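Local atomic coordinates of sulfate transporter sulfate transporter family protein (Wolinella succinogenes, PDB entry 4DGF), a protein that probably exchanges sulfate or related anions across the membrane as a SulP-family transporter, of which this chain is the soluble STAS domain. Residues S16-P21 and D116-A121; D39-V44 and F55-R60; G43-I48 and W74-S79; G110-F115 and L122-L127. All coordinates share one frame; numbering follows the deposited sequence.

Contact 1 (S16-P21 and D116-A121)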
loop_
_atom_site.group_PDB
_atom_site.type_symbol
_atom_site.label_atom_id
_atom_site.label_comp_id
_atom_site.label_asym_id
_atom_site.label_seq_id
_atom_site.Cartn_x
_atom_site.Cartn_y
_atom_site.Cartn_z
ATOM N N SER A 16 13.111 6.831 5.188
ATOM C CA SER A 16 13.825 7.882 5.977
ATOM C C SER A 16 14.527 8.864 5.011
ATOM O O SER A 16 14.867 9.978 5.430
ATOM C CB SER A 16 14.827 7.267 6.940
ATOM O OG SER A 16 15.844 6.618 6.239
ATOM N N LYS A 17 14.712 8.488 3.747
ATOM C CA LYS A 17 15.399 9.392 2.786
ATOM C C LYS A 17 14.414 10.251 2.072
ATOM O O LYS A 17 14.820 11.088 1.257
ATOM C CB LYS A 17 16.171 8.645 1.696
ATOM C CG LYS A 17 17.094 7.545 2.125
ATOM C CD LYS A 17 18.325 8.056 2.782
ATOM C CE LYS A 17 19.035 6.809 3.294
ATOM N NZ LYS A 17 19.744 7.107 4.569
ATOM N N LYS A 18 13.108 10.009 2.261
ATOM C CA LYS A 18 12.052 10.730 1.537
ATOM C C LYS A 18 11.368 11.823 2.322
ATOM O O LYS A 18 11.413 11.824 3.563
ATOM C CB LYS A 18 10.974 9.729 0.967
ATOM C CG LYS A 18 11.593 8.546 0.237
ATOM C CD LYS A 18 12.154 8.919 -1.133
ATOM C CE LYS A 18 12.915 7.699 -1.641
ATOM N NZ LYS A 18 13.694 8.092 -2.864
ATOM N N VAL A 19 10.720 12.741 1.601
ATOM C CA VAL A 19 9.878 13.768 2.240
ATOM C C VAL A 19 8.439 13.316 2.263
ATOM O O VAL A 19 7.790 13.152 1.210
ATOM C CB VAL A 19 10.004 15.124 1.519
ATOM C CG1 VAL A 19 8.989 16.102 2.066
ATOM C CG2 VAL A 19 11.412 15.676 1.708
ATOM N N VAL A 20 8.011 12.911 3.452
ATOM C CA VAL A 20 6.671 12.345 3.605
ATOM C C VAL A 20 5.709 13.352 4.116
ATOM O O VAL A 20 5.867 13.872 5.237
ATOM C CB VAL A 20 6.654 11.064 4.482
ATOM C CG1 VAL A 20 5.257 10.520 4.508
ATOM C CG2 VAL A 20 7.676 10.037 3.992
ATOM N N PRO A 21 4.737 13.734 3.291
ATOM C CA PRO A 21 3.811 14.746 3.767
ATOM C C PRO A 21 3.125 14.374 5.050
ATOM O O PRO A 21 2.878 13.165 5.297
ATOM C CB PRO A 21 2.796 14.911 2.603
ATOM C CG PRO A 21 3.466 14.250 1.397
ATOM C CD PRO A 21 4.391 13.221 1.958
ATOM N N ASP A 116 5.226 1.951 -9.448
ATOM C CA ASP A 116 6.313 1.065 -9.394
ATOM C C ASP A 116 7.441 1.581 -8.522
ATOM O O ASP A 116 8.500 0.895 -8.441
ATOM C CB ASP A 116 6.849 0.717 -10.781
ATOM C CG ASP A 116 7.335 1.935 -11.540
ATOM O OD1 ASP A 116 7.623 2.964 -10.918
ATOM O OD2 ASP A 116 7.473 1.875 -12.802
ATOM N N HIS A 117 7.205 2.719 -7.899
ATOM C CA HIS A 117 8.264 3.406 -7.166
ATOM C C HIS A 117 7.645 4.331 -6.151
ATOM O O HIS A 117 6.669 5.087 -6.435
ATOM C CB HIS A 117 9.185 4.246 -8.087
ATOM C CG HIS A 117 10.564 4.536 -7.444
ATOM N ND1 HIS A 117 10.813 5.571 -6.567
ATOM C CD2 HIS A 117 11.768 3.835 -7.529
ATOM C CE1 HIS A 117 12.084 5.507 -6.130
ATOM N NE2 HIS A 117 12.667 4.463 -6.693
ATOM N N ILE A 118 8.313 4.377 -4.977
ATOM C CA ILE A 118 7.872 5.187 -3.853
ATOM C C ILE A 118 7.841 6.697 -4.199
ATOM O O ILE A 118 6.914 7.458 -3.801
ATOM C CB ILE A 118 8.730 4.928 -2.576
ATOM C CG1 ILE A 118 8.164 5.633 -1.343
ATOM C CG2 ILE A 118 10.232 5.303 -2.770
ATOM C CD1 ILE A 118 6.660 5.412 -1.127
ATOM N N ASP A 119 8.808 7.125 -5.040
ATOM C CA ASP A 119 8.784 8.538 -5.431
ATOM C C ASP A 119 7.513 8.955 -6.159
ATOM O O ASP A 119 7.009 10.050 -5.961
ATOM C CB ASP A 119 9.970 8.870 -6.304
ATOM C CG ASP A 119 11.296 8.862 -5.563
ATOM O OD1 ASP A 119 11.399 8.769 -4.306
ATOM O OD2 ASP A 119 12.325 8.955 -6.276
ATOM N N LYS A 120 7.009 8.100 -7.023
ATOM C CA LYS A 120 5.780 8.410 -7.737
ATOM C C LYS A 120 4.615 8.348 -6.780
ATOM O O LYS A 120 3.702 9.147 -6.938
ATOM C CB LYS A 120 5.530 7.359 -8.849
ATOM C CG LYS A 120 6.697 7.250 -9.799
ATOM C CD LYS A 120 6.464 6.204 -10.898
ATOM C CE LYS A 120 7.651 6.365 -11.866
ATOM N NZ LYS A 120 7.951 5.071 -12.508
ATOM N N ALA A 121 4.575 7.308 -5.884
ATOM C CA ALA A 121 3.419 7.270 -5.011
ATOM C C ALA A 121 3.370 8.543 -4.118
ATOM O O ALA A 121 2.299 9.054 -3.728
ATOM C CB ALA A 121 3.410 5.974 -4.171
#
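Where the last helix of this STAS domain begins, its N-terminal turn is tied by a salt bridge to the loop that leads into the first strand, 24-28. Lys18 of that loop and Asp119 in the first turn of helix 118-130 carry the contact. The lysine chain bends at chi2 (-74°) and then runs extended, so that NZ arrives at Asp119 OD1, 2.8 Å away, on the syn lone pair of that oxygen. The two side chains meet at about a right angle; besides the ammonium, Lys18 CE comes to 3.2 Å from the same OD1. On its way the chain passes the branch methyl of Ile118, whose CG2 lies 3.8 Å from Lys18 CE; the rest of this isoleucine is directed into the core against Ile56. The charge of Lys18 has a second partner in Asp13, so one ammonium joins two carboxylates, which would probably hold it firmly in its protonated state. His117 stands at the N-cap, and its ring nitrogen takes the place of the usual serine or aspartate oxygen, while NE2 has a weak bond to Asp13. Lys18 NZ approaches this imidazole near its plane, 4.5 Å from His117 CE1. The capping bond runs from Asp119 N to His117 ND1 over 3.0 Å, the donor standing 17° out of the ring plane.

Contact 2 (D39-V44 and F55-R60). With FMT (formic acid), chain D.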
loop_
_atom_site.group_PDB
_atom_site.type_symbol
_atom_site.label_atom_id
_atom_site.label_comp_id
_atom_site.label_asym_id
_atom_site.label_seq_id
_atom_site.Cartn_x
_atom_site.Cartn_y
_atom_site.Cartn_z
ATOM N N ASP A 39 -1.214 -11.300 9.063
ATOM C CA ASP A 39 -1.522 -11.195 10.511
ATOM C C ASP A 39 -1.114 -9.809 11.027
ATOM O O ASP A 39 -1.737 -9.239 11.926
ATOM C CB ASP A 39 -0.737 -12.236 11.297
ATOM C CG ASP A 39 -1.625 -13.222 11.993
ATOM O OD1 ASP A 39 -2.482 -12.697 12.782
ATOM O OD2 ASP A 39 -1.439 -14.490 11.767
ATOM N N ARG A 40 -0.033 -9.293 10.490
ATOM C CA ARG A 40 0.458 -7.944 10.936
ATOM C C ARG A 40 -0.310 -6.757 10.305
ATOM O O ARG A 40 -0.608 -5.763 10.988
ATOM C CB ARG A 40 1.912 -7.799 10.625
ATOM C CG ARG A 40 2.755 -8.725 11.443
ATOM C CD ARG A 40 4.232 -8.502 11.193
ATOM N NE ARG A 40 4.745 -8.729 9.842
ATOM C CZ ARG A 40 5.312 -9.841 9.421
ATOM N NH1 ARG A 40 5.473 -10.968 10.205
ATOM N NH2 ARG A 40 5.818 -9.858 8.230
ATOM N N LEU A 41 -0.756 -6.878 9.064
ATOM C CA LEU A 41 -1.479 -5.783 8.424
ATOM C C LEU A 41 -2.947 -5.662 8.964
ATOM O O LEU A 41 -3.579 -4.548 8.995
ATOM C CB LEU A 41 -1.518 -5.936 6.894
ATOM C CG LEU A 41 -2.233 -4.795 6.125
ATOM C CD1 LEU A 41 -1.568 -3.400 6.376
ATOM C CD2 LEU A 41 -2.211 -5.202 4.636
ATOM N N LYS A 42 -3.484 -6.828 9.351
ATOM C CA LYS A 42 -4.901 -6.864 9.799
ATOM C C LYS A 42 -5.161 -5.846 10.845
ATOM O O LYS A 42 -4.595 -5.867 11.944
ATOM C CB LYS A 42 -5.331 -8.232 10.362
ATOM C CG LYS A 42 -6.878 -8.323 10.386
ATOM C CD LYS A 42 -7.343 -9.708 10.759
ATOM C CE LYS A 42 -8.783 -9.819 10.292
ATOM N NZ LYS A 42 -9.599 -10.631 11.235
ATOM N N GLY A 43 -6.159 -5.005 10.574
ATOM C CA GLY A 43 -6.641 -4.101 11.594
ATOM C C GLY A 43 -5.752 -2.899 11.841
ATOM O O GLY A 43 -6.032 -2.098 12.770
ATOM N N VAL A 44 -4.721 -2.693 11.007
ATOM C CA VAL A 44 -3.850 -1.564 11.219
ATOM C C VAL A 44 -4.595 -0.226 11.215
ATOM O O VAL A 44 -4.280 0.629 12.025
ATOM C CB VAL A 44 -2.737 -1.533 10.159
ATOM C CG1 VAL A 44 -2.130 -0.139 10.045
ATOM C CG2 VAL A 44 -1.588 -2.540 10.563
ATOM N N PHE A 55 -2.627 6.299 2.619
ATOM C CA PHE A 55 -1.882 5.236 3.191
ATOM C C PHE A 55 -1.126 4.609 2.041
ATOM O O PHE A 55 -1.784 4.155 1.062
ATOM C CB PHE A 55 -2.847 4.197 3.887
ATOM C CG PHE A 55 -2.197 3.200 4.725
ATOM C CD1 PHE A 55 -2.269 3.308 6.120
ATOM C CD2 PHE A 55 -1.447 2.180 4.120
ATOM C CE1 PHE A 55 -1.510 2.406 6.943
ATOM C CE2 PHE A 55 -0.813 1.200 4.939
ATOM C CZ PHE A 55 -0.872 1.345 6.357
ATOM N N ILE A 56 0.204 4.507 2.195
ATOM C CA ILE A 56 1.021 3.910 1.146
ATOM C C ILE A 56 1.477 2.567 1.659
ATOM O O ILE A 56 2.161 2.457 2.681
ATOM C CB ILE A 56 2.229 4.804 0.774
ATOM C CG1 ILE A 56 1.739 6.200 0.406
ATOM C CG2 ILE A 56 3.063 4.111 -0.370
ATOM C CD1 ILE A 56 2.793 7.168 -0.042
ATOM N N LEU A 57 1.160 1.524 0.892
ATOM C CA LEU A 57 1.690 0.229 1.236
ATOM C C LEU A 57 2.877 -0.024 0.303
ATOM O O LEU A 57 2.677 -0.049 -0.985
ATOM C CB LEU A 57 0.559 -0.767 0.940
ATOM C CG LEU A 57 0.739 -2.071 1.568
ATOM C CD1 LEU A 57 0.678 -2.052 3.101
ATOM C CD2 LEU A 57 -0.447 -2.951 1.109
ATOM N N ARG A 58 4.076 -0.054 0.887
ATOM C CA ARG A 58 5.266 -0.262 0.149
ATOM C C ARG A 58 5.503 -1.722 -0.139
ATOM O O ARG A 58 5.750 -2.524 0.833
ATOM C CB ARG A 58 6.565 0.315 0.865
ATOM C CG ARG A 58 6.435 1.840 0.951
ATOM C CD ARG A 58 7.756 2.499 1.296
ATOM N NE ARG A 58 8.738 2.304 0.199
ATOM C CZ ARG A 58 9.991 2.738 0.189
ATOM N NH1 ARG A 58 10.495 3.485 1.205
ATOM N NH2 ARG A 58 10.704 2.524 -0.904
HETATM N N MSE A 59 5.614 -2.037 -1.422
HETATM C CA MSE A 59 5.589 -3.459 -1.823
HETATM C C MSE A 59 6.828 -3.789 -2.624
HETATM O O MSE A 59 6.834 -4.771 -3.363
HETATM C CB MSE A 59 4.264 -3.741 -2.601
HETATM C CG MSE A 59 3.008 -3.407 -1.768
HETATM SE SE MSE A 59 1.402 -4.074 -2.652
HETATM C CE MSE A 59 1.442 -5.933 -1.886
ATOM N N ARG A 60 7.892 -2.998 -2.511
ATOM C CA ARG A 60 9.134 -3.347 -3.286
ATOM C C ARG A 60 9.791 -4.657 -2.923
ATOM O O ARG A 60 10.548 -5.236 -3.756
ATOM C CB ARG A 60 10.228 -2.231 -3.131
ATOM C CG ARG A 60 10.594 -2.022 -1.641
ATOM C CD ARG A 60 11.638 -0.854 -1.602
ATOM N NE ARG A 60 11.939 -0.526 -0.212
ATOM C CZ ARG A 60 13.057 0.094 0.196
ATOM N NH1 ARG A 60 13.995 0.413 -0.698
ATOM N NH2 ARG A 60 13.241 0.380 1.491
HETATM C C FMT D . 5.289 -6.256 7.395
HETATM O O1 FMT D . 4.335 -6.655 8.084
HETATM O O2 FMT D . 6.048 -7.207 6.956
#
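The backbones of 39-44 and 55-60 stay well apart, the CA atoms of Leu41 and Leu57 being 9.9 Å from each other, while helix 35-41 ends in a type II beta turn from Leu41 to Val44, closed by a bond from Val44 N to Leu41 O. Side chains alone bridge the interval. Leu41 has its CG swung opposite the backbone N (chi1 -178°), which places Leu41 CD1 against Leu57 CD1, methyl to methyl, at 4.2 Å. Beyond the turn, Val44 CG1 reaches the Phe55 ring obliquely, 4.1 Å from CE1, the two side chains lying about crosswise. No polar group takes part between the segments. On the same helix Arg40 turns to a formate, probably from the crystallisation liquor: NE donates to FMT O1 at 2.7 Å in a nearly straight bond (174°) and NH2 donates to FMT O2 at 3.0 Å, a two-pronged grip; Tyr27 OH and Asn30 N also hydrogen-bond to the formate. The contact belongs to the beta-alpha-beta unit of strand 24-28, helix 35-41 and strand 54-58; the last is the middle strand of the parallel sheet, and Phe76 of helix 67-83 packs beside Leu41, Val44 and Phe55.

Contact 3 (G43-I48 and W74-S79)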
loop_
_atom_site.group_PDB
_atom_site.type_symbol
_atom_site.label_atom_id
_atom_site.label_comp_id
_atom_site.label_asym_id
_atom_site.label_seq_id
_atom_site.Cartn_x
_atom_site.Cartn_y
_atom_site.Cartn_z
ATOM N N GLY A 43 -6.159 -5.005 10.574
ATOM C CA GLY A 43 -6.641 -4.101 11.594
ATOM C C GLY A 43 -5.752 -2.899 11.841
ATOM O O GLY A 43 -6.032 -2.098 12.770
ATOM N N VAL A 44 -4.721 -2.693 11.007
ATOM C CA VAL A 44 -3.850 -1.564 11.219
ATOM C C VAL A 44 -4.595 -0.226 11.215
ATOM O O VAL A 44 -4.280 0.629 12.025
ATOM C CB VAL A 44 -2.737 -1.533 10.159
ATOM C CG1 VAL A 44 -2.130 -0.139 10.045
ATOM C CG2 VAL A 44 -1.588 -2.540 10.563
ATOM N N LEU A 45 -5.605 -0.025 10.359
ATOM C CA LEU A 45 -6.275 1.265 10.424
ATOM C C LEU A 45 -7.150 1.395 11.696
ATOM O O LEU A 45 -7.447 2.483 12.098
ATOM C CB LEU A 45 -7.104 1.508 9.172
ATOM C CG LEU A 45 -6.506 2.180 7.946
ATOM C CD1 LEU A 45 -7.708 2.490 7.064
ATOM C CD2 LEU A 45 -5.722 3.474 8.174
ATOM N N ASP A 46 -7.595 0.316 12.335
ATOM C CA ASP A 46 -8.357 0.493 13.598
ATOM C C ASP A 46 -7.441 0.855 14.793
ATOM O O ASP A 46 -7.975 1.157 15.870
ATOM C CB ASP A 46 -9.069 -0.792 14.019
ATOM C CG ASP A 46 -10.077 -1.311 12.957
ATOM O OD1 ASP A 46 -10.834 -0.473 12.359
ATOM O OD2 ASP A 46 -10.100 -2.567 12.734
ATOM N N VAL A 47 -6.107 0.805 14.640
ATOM C CA VAL A 47 -5.228 1.235 15.756
ATOM C C VAL A 47 -4.396 2.495 15.478
ATOM O O VAL A 47 -3.517 2.829 16.253
ATOM C CB VAL A 47 -4.318 0.080 16.252
ATOM C CG1 VAL A 47 -5.177 -1.153 16.529
ATOM C CG2 VAL A 47 -3.277 -0.255 15.186
ATOM N N ILE A 48 -4.652 3.205 14.387
ATOM C CA ILE A 48 -4.093 4.506 14.244
ATOM C C ILE A 48 -5.161 5.496 14.798
ATOM O O ILE A 48 -6.341 5.409 14.425
ATOM C CB ILE A 48 -3.785 4.815 12.795
ATOM C CG1 ILE A 48 -2.758 3.809 12.261
ATOM C CG2 ILE A 48 -3.290 6.247 12.686
ATOM C CD1 ILE A 48 -2.504 3.948 10.760
ATOM N N TRP A 74 -7.432 -7.225 0.499
ATOM C CA TRP A 74 -8.808 -6.812 0.164
ATOM C C TRP A 74 -9.458 -6.218 1.400
ATOM O O TRP A 74 -10.164 -5.142 1.306
ATOM C CB TRP A 74 -9.762 -7.989 -0.158
ATOM C CG TRP A 74 -9.687 -8.455 -1.573
ATOM C CD1 TRP A 74 -9.204 -9.672 -2.065
ATOM C CD2 TRP A 74 -10.142 -7.751 -2.745
ATOM N NE1 TRP A 74 -9.365 -9.746 -3.413
ATOM C CE2 TRP A 74 -9.869 -8.645 -3.892
ATOM C CE3 TRP A 74 -10.754 -6.509 -2.977
ATOM C CZ2 TRP A 74 -10.200 -8.300 -5.224
ATOM C CZ3 TRP A 74 -11.043 -6.172 -4.300
ATOM C CH2 TRP A 74 -10.777 -7.051 -5.399
ATOM N N GLU A 75 -9.304 -6.885 2.540
ATOM C CA GLU A 75 -9.984 -6.365 3.721
ATOM C C GLU A 75 -9.299 -5.068 4.182
ATOM O O GLU A 75 -9.939 -4.211 4.756
ATOM C CB GLU A 75 -10.070 -7.411 4.831
ATOM C CG GLU A 75 -8.828 -7.475 5.672
ATOM C CD GLU A 75 -8.995 -8.298 6.958
ATOM O OE1 GLU A 75 -9.986 -8.031 7.715
ATOM O OE2 GLU A 75 -8.114 -9.184 7.207
ATOM N N PHE A 76 -8.010 -4.883 3.882
ATOM C CA PHE A 76 -7.392 -3.666 4.244
ATOM C C PHE A 76 -7.925 -2.506 3.386
ATOM O O PHE A 76 -8.149 -1.377 3.905
ATOM C CB PHE A 76 -5.861 -3.759 4.136
ATOM C CG PHE A 76 -5.181 -2.535 4.654
ATOM C CD1 PHE A 76 -5.148 -2.257 5.990
ATOM C CD2 PHE A 76 -4.597 -1.644 3.774
ATOM C CE1 PHE A 76 -4.551 -1.087 6.466
ATOM C CE2 PHE A 76 -3.996 -0.463 4.240
ATOM C CZ PHE A 76 -4.023 -0.174 5.582
ATOM N N GLN A 77 -8.068 -2.754 2.087
ATOM C CA GLN A 77 -8.617 -1.726 1.205
ATOM C C GLN A 77 -10.061 -1.341 1.615
ATOM O O GLN A 77 -10.388 -0.189 1.588
ATOM C CB GLN A 77 -8.476 -2.279 -0.240
ATOM C CG GLN A 77 -8.848 -1.335 -1.338
ATOM C CD GLN A 77 -10.284 -1.332 -1.671
ATOM O OE1 GLN A 77 -10.931 -2.377 -1.660
ATOM N NE2 GLN A 77 -10.802 -0.143 -2.093
ATOM N N GLU A 78 -10.843 -2.299 2.068
ATOM C CA GLU A 78 -12.197 -2.072 2.649
ATOM C C GLU A 78 -12.186 -1.237 3.880
ATOM O O GLU A 78 -13.002 -0.284 3.961
ATOM C CB GLU A 78 -12.908 -3.387 2.892
ATOM C CG GLU A 78 -13.297 -3.995 1.539
ATOM C CD GLU A 78 -14.241 -5.159 1.712
ATOM O OE1 GLU A 78 -15.117 -5.079 2.623
ATOM O OE2 GLU A 78 -14.100 -6.147 0.943
ATOM N N SER A 79 -11.241 -1.507 4.794
ATOM C CA SER A 79 -11.025 -0.662 5.932
ATOM C C SER A 79 -10.648 0.780 5.545
ATOM O O SER A 79 -11.103 1.766 6.165
ATOM C CB SER A 79 -10.057 -1.303 6.960
ATOM O OG SER A 79 -8.709 -1.077 6.564
HETATM O O HOH W 1 -7.190 -1.845 8.753
#
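Leu45 meets helix 67-83 through CB, CG and CD1. Leu45 CB lies 4.0 Å from Ser79 OG, on the flank of the helix. Leu45 CG is next, 4.1 Å from Phe76 CE1, in oblique contact with a ring that its side chain crosses at about a right angle. Leu45 CD1 goes on to the helix backbone and rests 3.6 Å from Ser79 O, while CD2 is turned to Phe55. Val44 adds its CB to the same Phe76 CE1 atom, so two neighbouring loop residues share one ring carbon. The polar half of the contact lies at the other end of Leu45: its backbone N donates to a water at 2.9 Å, and this water donates to Ser79 OG at 2.8 Å. The serine hydroxyl, with chi1 at 83°, folds back on its own helix and gives its proton to Phe76 O over 2.7 Å, at a C=O...donor angle of 122°. Were the serine replaced by an alanine, the water would probably lose this acceptor and Phe76 O the hydroxyl that donates to it. Thus a greasy side chain and a bridging water join the loop to the helix, the hydroxyl acting as donor inward and acceptor outward.

Contact 4 (G110-F115 and L122-L127)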
loop_
_atom_site.group_PDB
_atom_site.type_symbol
_atom_site.label_atom_id
_atom_site.label_comp_id
_atom_site.label_asym_id
_atom_site.label_seq_id
_atom_site.Cartn_x
_atom_site.Cartn_y
_atom_site.Cartn_z
ATOM N N GLY A 110 -8.167 0.604 -8.606
ATOM C CA GLY A 110 -7.928 1.597 -9.653
ATOM C C GLY A 110 -6.448 1.659 -10.032
ATOM O O GLY A 110 -5.546 1.806 -9.152
ATOM N N GLU A 111 -6.140 1.534 -11.325
ATOM C CA GLU A 111 -4.735 1.534 -11.764
ATOM C C GLU A 111 -3.977 2.767 -11.350
ATOM O O GLU A 111 -2.748 2.722 -11.226
ATOM C CB GLU A 111 -4.685 1.537 -13.314
ATOM C CG GLU A 111 -4.968 0.231 -13.953
ATOM C CD GLU A 111 -5.085 0.364 -15.468
ATOM O OE1 GLU A 111 -5.977 -0.304 -16.062
ATOM O OE2 GLU A 111 -4.302 1.146 -16.064
ATOM N N GLU A 112 -4.676 3.908 -11.276
ATOM C CA GLU A 112 -3.982 5.146 -10.985
ATOM C C GLU A 112 -3.446 5.215 -9.533
ATOM O O GLU A 112 -2.658 6.115 -9.173
ATOM C CB GLU A 112 -4.923 6.338 -11.292
ATOM C CG GLU A 112 -5.918 6.627 -10.188
ATOM C CD GLU A 112 -7.120 5.684 -10.178
ATOM O OE1 GLU A 112 -7.283 4.753 -11.085
ATOM O OE2 GLU A 112 -7.932 5.917 -9.233
ATOM N N ARG A 113 -3.857 4.248 -8.724
ATOM C CA ARG A 113 -3.360 4.100 -7.317
ATOM C C ARG A 113 -2.138 3.154 -7.139
ATOM O O ARG A 113 -1.700 2.950 -5.977
ATOM C CB ARG A 113 -4.461 3.550 -6.438
ATOM C CG ARG A 113 -5.839 4.253 -6.535
ATOM C CD ARG A 113 -5.962 5.379 -5.597
ATOM N NE ARG A 113 -7.353 5.806 -5.407
ATOM C CZ ARG A 113 -8.147 5.318 -4.452
ATOM N NH1 ARG A 113 -7.672 4.404 -3.549
ATOM N NH2 ARG A 113 -9.356 5.813 -4.333
ATOM N N VAL A 114 -1.592 2.607 -8.267
ATOM C CA VAL A 114 -0.612 1.565 -8.187
ATOM C C VAL A 114 0.640 2.144 -8.871
ATOM O O VAL A 114 0.562 2.587 -10.072
ATOM C CB VAL A 114 -1.120 0.277 -8.925
ATOM C CG1 VAL A 114 -0.081 -0.811 -8.803
ATOM C CG2 VAL A 114 -2.438 -0.140 -8.253
ATOM N N PHE A 115 1.776 2.115 -8.167
ATOM C CA PHE A 115 3.034 2.665 -8.633
ATOM C C PHE A 115 4.205 1.722 -8.575
ATOM O O PHE A 115 4.223 0.853 -7.710
ATOM C CB PHE A 115 3.428 3.879 -7.785
ATOM C CG PHE A 115 2.329 4.961 -7.782
ATOM C CD1 PHE A 115 2.361 6.005 -8.724
ATOM C CD2 PHE A 115 1.255 4.833 -6.931
ATOM C CE1 PHE A 115 1.309 6.945 -8.752
ATOM C CE2 PHE A 115 0.220 5.755 -7.002
ATOM C CZ PHE A 115 0.260 6.821 -7.877
ATOM N N LEU A 122 4.540 8.936 -3.652
ATOM C CA LEU A 122 4.621 10.113 -2.790
ATOM C C LEU A 122 4.200 11.406 -3.499
ATOM O O LEU A 122 3.507 12.295 -2.881
ATOM C CB LEU A 122 6.029 10.346 -2.248
ATOM C CG LEU A 122 6.296 9.493 -1.002
ATOM C CD1 LEU A 122 7.794 9.564 -0.600
ATOM C CD2 LEU A 122 5.423 9.740 0.245
ATOM N N ALA A 123 4.664 11.516 -4.711
ATOM C CA ALA A 123 4.228 12.687 -5.552
ATOM C C ALA A 123 2.698 12.744 -5.612
ATOM O O ALA A 123 2.110 13.794 -5.458
ATOM C CB ALA A 123 4.797 12.573 -6.931
ATOM N N TYR A 124 2.038 11.598 -5.923
ATOM C CA TYR A 124 0.611 11.553 -5.877
ATOM C C TYR A 124 -0.077 11.781 -4.522
ATOM O O TYR A 124 -1.130 12.412 -4.428
ATOM C CB TYR A 124 0.183 10.224 -6.519
ATOM C CG TYR A 124 -1.227 10.143 -6.928
ATOM C CD1 TYR A 124 -1.734 11.049 -7.897
ATOM C CD2 TYR A 124 -2.087 9.174 -6.424
ATOM C CE1 TYR A 124 -3.054 10.959 -8.324
ATOM C CE2 TYR A 124 -3.427 9.029 -6.898
ATOM C CZ TYR A 124 -3.882 9.947 -7.837
ATOM O OH TYR A 124 -5.183 9.901 -8.301
ATOM N N ALA A 125 0.421 11.152 -3.471
ATOM C CA ALA A 125 -0.007 11.408 -2.149
ATOM C C ALA A 125 0.062 12.921 -1.781
ATOM O O ALA A 125 -0.849 13.440 -1.205
ATOM C CB ALA A 125 0.898 10.619 -1.157
ATOM N N LYS A 126 1.139 13.584 -2.146
ATOM C CA LYS A 126 1.296 14.980 -1.885
ATOM C C LYS A 126 0.164 15.757 -2.570
ATOM O O LYS A 126 -0.430 16.654 -1.967
ATOM C CB LYS A 126 2.684 15.459 -2.372
ATOM C CG LYS A 126 2.917 16.977 -2.071
ATOM C CD LYS A 126 4.385 17.337 -2.141
ATOM C CE LYS A 126 4.639 18.769 -1.601
ATOM N NZ LYS A 126 4.188 19.680 -2.705
ATOM N N LEU A 127 -0.125 15.412 -3.803
ATOM C CA LEU A 127 -1.157 16.099 -4.598
ATOM C C LEU A 127 -2.518 15.894 -3.926
ATOM O O LEU A 127 -3.278 16.851 -3.698
ATOM C CB LEU A 127 -1.083 15.603 -6.035
ATOM C CG LEU A 127 -2.108 16.060 -7.096
ATOM C CD1 LEU A 127 -1.443 15.740 -8.431
ATOM C CD2 LEU A 127 -3.438 15.293 -7.036
HETATM O O HOH W 2 -7.082 8.149 -7.409
#
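Apolar contact is led by Phe115 and Tyr124, which join the loop before helix 118-130 to the second turn of that helix. Phe115 presents its ring edge: CZ lies 3.6 Å from Tyr124 CD2 and 3.7 Å from Tyr124 CB. The two planes are inclined at 46° with centroids 5.7 Å apart, an oblique pairing. Chi1 of Tyr124 (-163°) sets CG opposite the backbone N and carries the ring out from the helix along the loop. There Tyr124 CE2 comes within 3.8 Å of Glu112 O, and Tyr124 OH is likewise 3.8 Å from Glu112 CG, the carboxylate plane standing almost square to the ring.

Hydrogen bonding passes through one water lying in the planes of both the Tyr124 ring and the Arg113 guanidinium. It is 2.7 Å from Tyr124 OH, donates to Glu112 OE2 at 3.0 Å and accepts from Arg113 NE at 3.1 Å. Directly, Arg113 NE and Glu112 OE2 make only a long salt bridge, while Arg113 NH1 bonds to Leu87 O on the sheet. With a phenylalanine at Tyr124, the water would probably lose one of its three partners and this position its water-mediated link to Glu112 and Arg113. The chemistry is that of a partly exposed aromatic, apolar along its shaft and hydrated at its end, where the water brings a carboxylate, a guanidinium and a phenol together without direct bonds from the phenol to either charge.

The four contacts run from core to surface across one small alpha/beta domain. Contact 2 is buried and apolar, at strand 54-58 in the middle of the sheet; contact 3, which shares Gly43 and Val44 with it, continues the same layer outward, the centres of the two contacts about 8 Å apart, and takes on a water as it nears solvent. Contacts 1 and 4 both use helix 118-130, on the other side of the sheet: contact 1, partly buried, by a salt bridge, contact 4, at the surface, by an aromatic pair and a water-linked charge cluster. Ile56 reaches from contact 2 to Ile118 and Leu122, joining the two layers, whereas contacts 1 and 3 lie apart, without touching.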